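Local coordinates for Endonuclease/exonuclease/phosphatase domain-containing protein (PDB 3L1W) that is of unknown function but belongs to the endonuclease/exonuclease/phosphatase family and may act as a 3'-5' RNA exonuclease, at residues A[182-193]-A[216-227]; A[59-67]-A[107-115]. One frame throughout, in Å; residues are numbered along the deposited sequence.

Contact 1: residues A[182-193]-A[216-227]; sequences KFQDSKNLATHY and YIYVKGWQVQQT. With SO4 (sulfate ion), chain J.
Ser-186 grips the carbonyl of Ile-217 twice: its backbone N donates to Ile-217 O at 3.0 Å, and its OG, turned back by a chi1 of 64°, reaches the same oxygen at 2.8 Å, tilted 22° from the carbonyl plane. Next to it Gln-184 and Val-219 form an antiparallel hydrogen-bonded pair. Beyond the turn the pairing becomes parallel: Thr-227 N donates to Thr-191 O, Tyr-193 N to Thr-227 O, and His-192 ND1 meets Thr-227 OG1 at 2.7 Å, near the imidazole plane. Packing is tight around Ser-186 and Thr-227, both buried; Thr-227 gives up more surface than any other residue here, and its CG2 lies against Ser-186 OG. Asp-185 OD1 accepts from Lys-187 N, an Asx turn, and its OD2 takes Lys-187 NZ at 2.9 Å through the syn lone pair, with the edge of the Tyr-216 ring alongside. On the solvent side, exposed Leu-189 meets Val-224 and Val-219 by aliphatic contacts alone, without a hydrogen bond across, and exposed Lys-182 turns outward to a sulfate, probably from the crystallisation liquor. One short segment thus supplies an edge strand to each of two sheets, consistent with the two-sheet sandwich of the DNase I-like fold.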
loop_
_atom_site.group_PDB
_atom_site.type_symbol
_atom_site.label_atom_id
_atom_site.label_comp_id
_atom_site.label_asym_id
_atom_site.label_seq_id
_atom_site.Cartn_x
_atom_site.Cartn_y
_atom_site.Cartn_z
ATOM N N LYS A 182 -10.494 7.290 27.928
ATOM C CA LYS A 182 -9.289 6.484 28.138
ATOM C C LYS A 182 -8.395 6.319 26.904
ATOM O O LYS A 182 -7.209 6.019 27.040
ATOM C CB LYS A 182 -9.648 5.098 28.691
ATOM C CG LYS A 182 -10.209 5.113 30.112
ATOM C CD LYS A 182 -10.595 3.714 30.569
ATOM C CE LYS A 182 -11.345 3.750 31.903
ATOM N NZ LYS A 182 -10.481 4.221 33.016
ATOM N N PHE A 183 -8.961 6.502 25.712
ATOM C CA PHE A 183 -8.242 6.242 24.461
ATOM C C PHE A 183 -8.154 7.480 23.592
ATOM O O PHE A 183 -8.946 8.415 23.738
ATOM C CB PHE A 183 -8.965 5.161 23.634
ATOM C CG PHE A 183 -8.963 3.799 24.268
ATOM C CD1 PHE A 183 -8.008 2.857 23.913
ATOM C CD2 PHE A 183 -9.917 3.460 25.218
ATOM C CE1 PHE A 183 -8.000 1.602 24.500
ATOM C CE2 PHE A 183 -9.916 2.203 25.802
ATOM C CZ PHE A 183 -8.958 1.279 25.439
ATOM N N GLN A 184 -7.206 7.468 22.659
ATOM C CA GLN A 184 -7.126 8.510 21.640
ATOM C C GLN A 184 -7.328 7.917 20.254
ATOM O O GLN A 184 -6.863 6.812 19.978
ATOM C CB GLN A 184 -5.762 9.201 21.686
ATOM C CG GLN A 184 -5.478 9.939 22.965
ATOM C CD GLN A 184 -4.171 10.709 22.884
ATOM O OE1 GLN A 184 -3.088 10.117 22.861
ATOM N NE2 GLN A 184 -4.264 12.032 22.830
ATOM N N ASP A 185 -8.019 8.652 19.384
ATOM C CA ASP A 185 -8.183 8.245 17.995
ATOM C C ASP A 185 -6.859 8.416 17.255
ATOM O O ASP A 185 -6.392 9.539 17.044
ATOM C CB ASP A 185 -9.285 9.073 17.328
ATOM C CG ASP A 185 -9.554 8.650 15.899
ATOM O OD1 ASP A 185 -8.761 7.872 15.335
ATOM O OD2 ASP A 185 -10.566 9.112 15.330
ATOM N N SER A 186 -6.255 7.299 16.867
ATOM C CA SER A 186 -4.927 7.322 16.242
ATOM C C SER A 186 -4.814 8.220 15.002
ATOM O O SER A 186 -3.750 8.768 14.732
ATOM C CB SER A 186 -4.491 5.897 15.895
ATOM O OG SER A 186 -5.345 5.331 14.916
ATOM N N LYS A 187 -5.894 8.365 14.242
ATOM C CA LYS A 187 -5.792 9.085 12.971
ATOM C C LYS A 187 -5.642 10.599 13.132
ATOM O O LYS A 187 -5.344 11.297 12.158
ATOM C CB LYS A 187 -6.945 8.733 12.012
ATOM C CG LYS A 187 -8.310 9.316 12.374
ATOM C CD LYS A 187 -9.287 9.129 11.205
ATOM C CE LYS A 187 -10.706 9.603 11.538
ATOM N NZ LYS A 187 -11.385 8.785 12.598
ATOM N N ASN A 188 -5.836 11.100 14.354
ATOM C CA ASN A 188 -5.618 12.521 14.631
ATOM C C ASN A 188 -4.263 12.791 15.289
ATOM O O ASN A 188 -3.938 13.940 15.605
ATOM C CB ASN A 188 -6.730 13.075 15.525
ATOM C CG ASN A 188 -8.084 13.063 14.847
ATOM O OD1 ASN A 188 -8.172 13.143 13.627
ATOM N ND2 ASN A 188 -9.150 12.962 15.639
ATOM N N LEU A 189 -3.482 11.735 15.488
ATOM C CA LEU A 189 -2.238 11.832 16.246
ATOM C C LEU A 189 -0.991 11.994 15.386
ATOM O O LEU A 189 0.064 12.399 15.885
ATOM C CB LEU A 189 -2.067 10.619 17.154
ATOM C CG LEU A 189 -3.071 10.488 18.296
ATOM C CD1 LEU A 189 -2.674 9.313 19.155
ATOM C CD2 LEU A 189 -3.151 11.776 19.112
ATOM N N ALA A 190 -1.102 11.679 14.104
ATOM C CA ALA A 190 0.045 11.789 13.217
ATOM C C ALA A 190 -0.448 12.080 11.814
ATOM O O ALA A 190 -1.570 12.553 11.639
ATOM C CB ALA A 190 0.867 10.502 13.252
ATOM N N THR A 191 0.386 11.807 10.816
ATOM C CA THR A 191 -0.022 11.984 9.431
ATOM C C THR A 191 -0.961 10.853 9.016
ATOM O O THR A 191 -0.722 9.690 9.341
ATOM C CB THR A 191 1.201 12.014 8.494
ATOM O OG1 THR A 191 2.166 12.945 9.002
ATOM C CG2 THR A 191 0.790 12.426 7.087
ATOM N N HIS A 192 -2.043 11.208 8.322
ATOM C CA HIS A 192 -3.000 10.221 7.828
ATOM C C HIS A 192 -3.007 10.185 6.303
ATOM O O HIS A 192 -3.156 11.219 5.657
ATOM C CB HIS A 192 -4.416 10.516 8.322
ATOM C CG HIS A 192 -5.421 9.496 7.884
ATOM N ND1 HIS A 192 -5.527 8.257 8.478
ATOM C CD2 HIS A 192 -6.334 9.513 6.884
ATOM C CE1 HIS A 192 -6.483 7.567 7.881
ATOM N NE2 HIS A 192 -6.981 8.302 6.903
ATOM N N TYR A 193 -2.853 8.988 5.738
ATOM C CA TYR A 193 -2.793 8.820 4.289
ATOM C C TYR A 193 -4.110 8.226 3.822
ATOM O O TYR A 193 -4.630 7.301 4.445
ATOM C CB TYR A 193 -1.621 7.899 3.911
ATOM C CG TYR A 193 -1.463 7.674 2.420
ATOM C CD1 TYR A 193 -1.149 8.726 1.573
ATOM C CD2 TYR A 193 -1.617 6.403 1.865
ATOM C CE1 TYR A 193 -0.998 8.532 0.211
ATOM C CE2 TYR A 193 -1.476 6.193 0.496
ATOM C CZ TYR A 193 -1.161 7.262 -0.324
ATOM O OH TYR A 193 -1.024 7.093 -1.683
ATOM N N TYR A 216 -12.406 2.542 13.323
ATOM C CA TYR A 216 -11.476 3.300 14.156
ATOM C C TYR A 216 -10.367 2.436 14.726
ATOM O O TYR A 216 -10.553 1.241 14.981
ATOM C CB TYR A 216 -12.218 3.948 15.333
ATOM C CG TYR A 216 -13.189 5.017 14.905
ATOM C CD1 TYR A 216 -12.847 6.363 14.979
ATOM C CD2 TYR A 216 -14.436 4.682 14.400
ATOM C CE1 TYR A 216 -13.732 7.347 14.565
ATOM C CE2 TYR A 216 -15.317 5.653 13.972
ATOM C CZ TYR A 216 -14.965 6.978 14.063
ATOM O OH TYR A 216 -15.849 7.940 13.649
ATOM N N ILE A 217 -9.213 3.064 14.935
ATOM C CA ILE A 217 -8.146 2.467 15.714
ATOM C C ILE A 217 -7.871 3.406 16.876
ATOM O O ILE A 217 -7.284 4.477 16.704
ATOM C CB ILE A 217 -6.874 2.234 14.870
ATOM C CG1 ILE A 217 -7.159 1.227 13.755
ATOM C CG2 ILE A 217 -5.719 1.755 15.749
ATOM C CD1 ILE A 217 -5.931 0.965 12.844
ATOM N N TYR A 218 -8.331 3.004 18.057
ATOM C CA TYR A 218 -8.135 3.782 19.280
ATOM C C TYR A 218 -6.954 3.215 20.055
ATOM O O TYR A 218 -6.790 1.991 20.149
ATOM C CB TYR A 218 -9.402 3.744 20.150
ATOM C CG TYR A 218 -10.416 4.819 19.816
ATOM C CD1 TYR A 218 -10.250 6.113 20.286
ATOM C CD2 TYR A 218 -11.554 4.530 19.064
ATOM C CE1 TYR A 218 -11.175 7.108 19.999
ATOM C CE2 TYR A 218 -12.496 5.517 18.771
ATOM C CZ TYR A 218 -12.296 6.805 19.245
ATOM O OH TYR A 218 -13.209 7.794 18.976
ATOM N N VAL A 219 -6.140 4.095 20.624
ATOM C CA VAL A 219 -4.933 3.652 21.306
ATOM C C VAL A 219 -4.835 4.163 22.734
ATOM O O VAL A 219 -5.284 5.269 23.051
ATOM C CB VAL A 219 -3.659 4.051 20.517
ATOM C CG1 VAL A 219 -3.694 3.450 19.107
ATOM C CG2 VAL A 219 -3.512 5.561 20.448
ATOM N N LYS A 220 -4.257 3.332 23.593
ATOM C CA LYS A 220 -3.888 3.734 24.946
ATOM C C LYS A 220 -2.509 3.167 25.233
ATOM O O LYS A 220 -2.311 1.953 25.184
ATOM C CB LYS A 220 -4.898 3.225 25.980
ATOM C CG LYS A 220 -4.422 3.330 27.440
ATOM C CD LYS A 220 -5.253 2.430 28.329
ATOM C CE LYS A 220 -4.625 2.219 29.699
ATOM N NZ LYS A 220 -3.492 1.253 29.657
ATOM N N GLY A 221 -1.553 4.050 25.501
ATOM C CA GLY A 221 -0.196 3.634 25.817
ATOM C C GLY A 221 0.686 3.410 24.602
ATOM O O GLY A 221 1.637 2.625 24.654
ATOM N N TRP A 222 0.371 4.090 23.502
ATOM C CA TRP A 222 1.129 3.941 22.259
ATOM C C TRP A 222 1.519 5.274 21.652
ATOM O O TRP A 222 0.783 6.250 21.747
ATOM C CB TRP A 222 0.317 3.187 21.202
ATOM C CG TRP A 222 -0.059 1.804 21.588
ATOM C CD1 TRP A 222 -1.190 1.415 22.244
ATOM C CD2 TRP A 222 0.694 0.615 21.339
ATOM N NE1 TRP A 222 -1.185 0.056 22.426
ATOM C CE2 TRP A 222 -0.042 -0.461 21.875
ATOM C CE3 TRP A 222 1.919 0.354 20.716
ATOM C CZ2 TRP A 222 0.407 -1.780 21.810
ATOM C CZ3 TRP A 222 2.361 -0.956 20.652
ATOM C CH2 TRP A 222 1.607 -2.004 21.196
ATOM N N GLN A 223 2.677 5.295 21.007
ATOM C CA GLN A 223 3.041 6.392 20.125
ATOM C C GLN A 223 2.562 6.029 18.727
ATOM O O GLN A 223 2.845 4.938 18.242
ATOM C CB GLN A 223 4.553 6.595 20.091
ATOM C CG GLN A 223 4.965 7.750 19.177
ATOM C CD GLN A 223 6.468 7.899 19.028
ATOM O OE1 GLN A 223 7.235 6.998 19.369
ATOM N NE2 GLN A 223 6.896 9.046 18.510
ATOM N N VAL A 224 1.843 6.939 18.080
ATOM C CA VAL A 224 1.389 6.701 16.711
ATOM C C VAL A 224 2.296 7.408 15.703
ATOM O O VAL A 224 2.547 8.611 15.822
ATOM C CB VAL A 224 -0.056 7.163 16.533
ATOM C CG1 VAL A 224 -0.514 6.956 15.085
ATOM C CG2 VAL A 224 -0.951 6.398 17.498
ATOM N N GLN A 225 2.797 6.648 14.732
ATOM C CA GLN A 225 3.710 7.162 13.707
ATOM C C GLN A 225 2.988 7.609 12.446
ATOM O O GLN A 225 3.433 8.532 11.753
ATOM C CB GLN A 225 4.742 6.104 13.322
ATOM C CG GLN A 225 5.911 6.006 14.274
ATOM C CD GLN A 225 5.573 5.212 15.502
ATOM O OE1 GLN A 225 5.607 5.730 16.622
ATOM N NE2 GLN A 225 5.235 3.941 15.306
ATOM N N GLN A 226 1.889 6.930 12.140
ATOM C CA GLN A 226 1.063 7.274 10.999
ATOM C C GLN A 226 -0.132 6.338 10.902
ATOM O O GLN A 226 -0.190 5.297 11.565
ATOM C CB GLN A 226 1.869 7.216 9.713
ATOM C CG GLN A 226 2.431 5.852 9.419
ATOM C CD GLN A 226 3.021 5.779 8.030
ATOM O OE1 GLN A 226 2.377 5.295 7.101
ATOM N NE2 GLN A 226 4.246 6.269 7.877
ATOM N N THR A 227 -1.123 6.768 10.135
ATOM C CA THR A 227 -2.312 5.966 9.905
ATOM C C THR A 227 -2.652 6.062 8.425
ATOM O O THR A 227 -2.181 6.968 7.737
ATOM C CB THR A 227 -3.517 6.451 10.738
ATOM O OG1 THR A 227 -3.746 7.842 10.483
ATOM C CG2 THR A 227 -3.254 6.263 12.240
HETATM S S SO4 J . -12.889 4.204 35.489
HETATM O O1 SO4 J . -13.641 3.292 34.633
HETATM O O2 SO4 J . -11.518 3.725 35.647
HETATM O O3 SO4 J . -12.882 5.534 34.885
HETATM O O4 SO4 J . -13.525 4.282 36.801
HETATM O O HOH W 1 -8.991 5.650 13.737
HETATM O O HOH W 2 -2.254 9.611 12.372
#

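Contact 2: residues A[59-67]-A[107-115]; sequences TCLSAEREG and GCPRIALWG. With EDO (1,2-ethanediol), chain K.
The Leu-61 and Leu-113 side chains lie antiparallel alongside one another, CD2 of Leu-61 lying 3.9 Å from CD1 of Leu-113. Each has CG opposite the backbone N, and the CD2 branch of Leu-113 reaches over the backbone of the other strand, near Leu-61 O and Ser-62 CA. Ala-63 CB rests against two methyls, Ile-111 CD1 at 3.9 Å and Leu-113 CD1 at 4.0 Å. The side chain of Ile-111 is forked: CD1 approaches the carbonyl of Ala-63, whereas CG2 covers Arg-65 CA at 3.8 Å. In one of the two modelled conformers of Arg-65, a chi1 of 70° tucks CG over its own backbone, and the rest of the chain is straight. In that conformer CD crosses Pro-109 O at 3.2 Å, Cys-108 SG lies over one guanidinium face, and NH2 stands about 3.8 Å above the centre of the Arg-110 guanidinium, the two planes being 77° apart. Arg-110 is anchored by a salt bridge to Asp-134, which would offset part of the paired positive charge; the ion pair of Arg-65 with Glu-72 is long and weak. No hydrogen bond crosses between the segments, and Pro-109 O is buried without a polar partner, although Arg-65 O accepts from Trp-92 NE1 of the adjoining strand 83-92. Strands 59-64 and 111-115, their short axes 7.8 Å apart at 163°, thus meet mainly by aliphatic packing, with a cationic pair at one end.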
loop_
_atom_site.group_PDB
_atom_site.type_symbol
_atom_site.label_atom_id
_atom_site.label_comp_id
_atom_site.label_asym_id
_atom_site.label_seq_id
_atom_site.Cartn_x
_atom_site.Cartn_y
_atom_site.Cartn_z
ATOM N N THR A 59 -1.807 -16.475 11.175
ATOM C CA THR A 59 -2.487 -17.271 12.190
ATOM C C THR A 59 -3.808 -16.571 12.474
ATOM O O THR A 59 -3.871 -15.343 12.462
ATOM C CB THR A 59 -1.626 -17.371 13.459
ATOM O OG1 THR A 59 -0.396 -18.028 13.131
ATOM C CG2 THR A 59 -2.335 -18.192 14.539
ATOM N N CYS A 60 -4.862 -17.355 12.691
ATOM C CA CYS A 60 -6.212 -16.830 12.854
ATOM C C CYS A 60 -6.837 -17.251 14.172
ATOM O O CYS A 60 -7.054 -18.437 14.413
ATOM C CB CYS A 60 -7.100 -17.330 11.714
ATOM S SG CYS A 60 -8.797 -16.719 11.788
ATOM N N LEU A 61 -7.110 -16.264 15.018
ATOM C CA LEU A 61 -7.923 -16.435 16.208
ATOM C C LEU A 61 -9.333 -16.013 15.827
ATOM O O LEU A 61 -9.519 -14.972 15.210
ATOM C CB LEU A 61 -7.407 -15.502 17.298
ATOM C CG LEU A 61 -8.324 -15.263 18.492
ATOM C CD1 LEU A 61 -8.396 -16.518 19.360
ATOM C CD2 LEU A 61 -7.804 -14.076 19.296
ATOM N N SER A 62 -10.335 -16.809 16.182
ATOM C CA SER A 62 -11.699 -16.427 15.825
ATOM C C SER A 62 -12.722 -16.857 16.859
ATOM O O SER A 62 -12.454 -17.713 17.697
ATOM C CB SER A 62 -12.098 -16.983 14.455
ATOM O OG SER A 62 -12.268 -18.390 14.505
ATOM N N ALA A 63 -13.897 -16.242 16.781
ATOM C CA ALA A 63 -15.025 -16.580 17.647
ATOM C C ALA A 63 -16.264 -16.082 16.936
ATOM O O ALA A 63 -16.175 -15.201 16.081
ATOM C CB ALA A 63 -14.878 -15.909 19.002
ATOM N N GLU A 64 -17.420 -16.651 17.243
ATOM C CA GLU A 64 -18.628 -16.218 16.547
ATOM C C GLU A 64 -19.774 -15.959 17.515
ATOM O O GLU A 64 -19.730 -16.390 18.664
ATOM C CB GLU A 64 -18.996 -17.167 15.401
ATOM C CG GLU A 64 -19.105 -18.619 15.800
ATOM C CD GLU A 64 -20.333 -18.887 16.633
ATOM O OE1 GLU A 64 -21.438 -18.520 16.181
ATOM O OE2 GLU A 64 -20.189 -19.462 17.733
ATOM N N ARG A 65 -20.791 -15.250 17.039
ATOM C CA ARG A 65 -21.753 -14.645 17.947
ATOM C C ARG A 65 -22.916 -15.553 18.342
ATOM O O ARG A 65 -23.626 -15.262 19.302
ATOM C CB ARG A 65 -22.256 -13.310 17.382
ATOM C CG ARG A 65 -23.154 -13.438 16.170
ATOM C CD ARG A 65 -23.381 -12.087 15.497
ATOM N NE ARG A 65 -24.460 -12.171 14.519
ATOM C CZ ARG A 65 -24.885 -11.159 13.773
ATOM N NH1 ARG A 65 -25.880 -11.345 12.917
ATOM N NH2 ARG A 65 -24.319 -9.967 13.880
ATOM N N GLU A 66 -23.100 -16.664 17.632
ATOM C CA GLU A 66 -24.211 -17.558 17.973
ATOM C C GLU A 66 -23.854 -18.538 19.079
ATOM O O GLU A 66 -24.722 -18.970 19.833
ATOM C CB GLU A 66 -24.737 -18.300 16.740
ATOM C CG GLU A 66 -25.318 -17.382 15.670
ATOM C CD GLU A 66 -26.482 -16.544 16.178
ATOM O OE1 GLU A 66 -27.235 -17.032 17.047
ATOM O OE2 GLU A 66 -26.649 -15.399 15.704
ATOM N N GLY A 67 -22.577 -18.884 19.182
ATOM C CA GLY A 67 -22.129 -19.821 20.197
ATOM C C GLY A 67 -22.035 -21.244 19.680
ATOM O O GLY A 67 -21.244 -22.043 20.185
ATOM N N GLY A 107 -30.103 -5.449 18.477
ATOM C CA GLY A 107 -30.933 -6.223 17.570
ATOM C C GLY A 107 -30.478 -7.656 17.348
ATOM O O GLY A 107 -31.154 -8.437 16.682
ATOM N N CYS A 108 -29.325 -8.011 17.901
ATOM C CA CYS A 108 -28.771 -9.341 17.690
ATOM C C CYS A 108 -27.618 -9.581 18.656
ATOM O O CYS A 108 -27.091 -8.633 19.235
ATOM C CB CYS A 108 -28.274 -9.479 16.247
ATOM S SG CYS A 108 -26.856 -8.415 15.842
ATOM N N PRO A 109 -27.226 -10.849 18.836
ATOM C CA PRO A 109 -26.044 -11.105 19.660
ATOM C C PRO A 109 -24.835 -10.427 19.034
ATOM O O PRO A 109 -24.711 -10.391 17.803
ATOM C CB PRO A 109 -25.898 -12.632 19.607
ATOM C CG PRO A 109 -27.238 -13.139 19.182
ATOM C CD PRO A 109 -27.785 -12.088 18.274
ATOM N N ARG A 110 -23.983 -9.846 19.873
ATOM C CA ARG A 110 -22.740 -9.246 19.420
ATOM C C ARG A 110 -21.663 -9.722 20.363
ATOM O O ARG A 110 -21.913 -9.901 21.559
ATOM C CB ARG A 110 -22.802 -7.718 19.478
ATOM C CG ARG A 110 -23.789 -7.097 18.521
ATOM C CD ARG A 110 -23.189 -6.924 17.150
ATOM N NE ARG A 110 -24.200 -6.478 16.198
ATOM C CZ ARG A 110 -23.966 -6.274 14.910
ATOM N NH1 ARG A 110 -22.746 -6.459 14.424
ATOM N NH2 ARG A 110 -24.947 -5.874 14.112
ATOM N N ILE A 111 -20.468 -9.934 19.836
ATOM C CA ILE A 111 -19.369 -10.322 20.697
ATOM C C ILE A 111 -18.209 -9.357 20.561
ATOM O O ILE A 111 -18.118 -8.590 19.598
ATOM C CB ILE A 111 -18.861 -11.743 20.390
ATOM C CG1 ILE A 111 -18.371 -11.840 18.945
ATOM C CG2 ILE A 111 -19.959 -12.781 20.676
ATOM C CD1 ILE A 111 -17.424 -13.011 18.712
ATOM N N ALA A 112 -17.334 -9.384 21.552
ATOM C CA ALA A 112 -16.008 -8.815 21.395
ATOM C C ALA A 112 -15.013 -9.950 21.496
ATOM O O ALA A 112 -15.188 -10.887 22.282
ATOM C CB ALA A 112 -15.730 -7.759 22.453
ATOM N N LEU A 113 -13.966 -9.857 20.686
ATOM C CA LEU A 113 -12.901 -10.849 20.667
ATOM C C LEU A 113 -11.631 -10.110 21.053
ATOM O O LEU A 113 -11.318 -9.071 20.474
ATOM C CB LEU A 113 -12.757 -11.428 19.251
ATOM C CG LEU A 113 -11.582 -12.380 18.978
ATOM C CD1 LEU A 113 -11.654 -13.621 19.870
ATOM C CD2 LEU A 113 -11.476 -12.771 17.490
ATOM N N TRP A 114 -10.893 -10.632 22.026
ATOM C CA TRP A 114 -9.665 -9.963 22.444
ATOM C C TRP A 114 -8.483 -10.930 22.510
ATOM O O TRP A 114 -8.654 -12.159 22.574
ATOM C CB TRP A 114 -9.880 -9.265 23.798
ATOM C CG TRP A 114 -10.234 -10.237 24.891
ATOM C CD1 TRP A 114 -11.486 -10.626 25.274
ATOM C CD2 TRP A 114 -9.318 -10.957 25.728
ATOM N NE1 TRP A 114 -11.404 -11.546 26.293
ATOM C CE2 TRP A 114 -10.084 -11.761 26.591
ATOM C CE3 TRP A 114 -7.923 -10.999 25.823
ATOM C CZ2 TRP A 114 -9.501 -12.598 27.545
ATOM C CZ3 TRP A 114 -7.347 -11.826 26.766
ATOM C CH2 TRP A 114 -8.134 -12.615 27.618
ATOM N N GLY A 115 -7.283 -10.362 22.477
ATOM C CA GLY A 115 -6.064 -11.133 22.642
ATOM C C GLY A 115 -5.023 -10.335 23.394
ATOM O O GLY A 115 -4.914 -9.112 23.226
HETATM C C1 EDO K . -13.822 -12.113 30.042
HETATM O O1 EDO K . -12.841 -11.442 30.848
HETATM C C2 EDO K . -13.530 -11.829 28.575
HETATM O O2 EDO K . -13.420 -13.039 27.817
#

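Overall arrangement
Contact 2 (59-67 with 107-115) closes before contact 1 (182-193 with 216-227) opens, so the two follow in series. Their centres are 24 Å apart, on opposite sides of the chain's centre, with nearest atoms about 9 Å apart. Both involve the same two sheets. Strands 59-64 and 191-193 are the outermost strands of the seven-stranded sheet; 184-185 is an outermost strand of the six-stranded one, where 111-119 lies next to the other edge strand, 83-92. Contact 2 packs one sheet against the other near one edge, whereas contact 1 pairs strands within each sheet at the opposite edge and links the sheets twice, through 186-190 and at Gly-221. Together they probably join the sandwich from both ends, as in the DNase I-like fold.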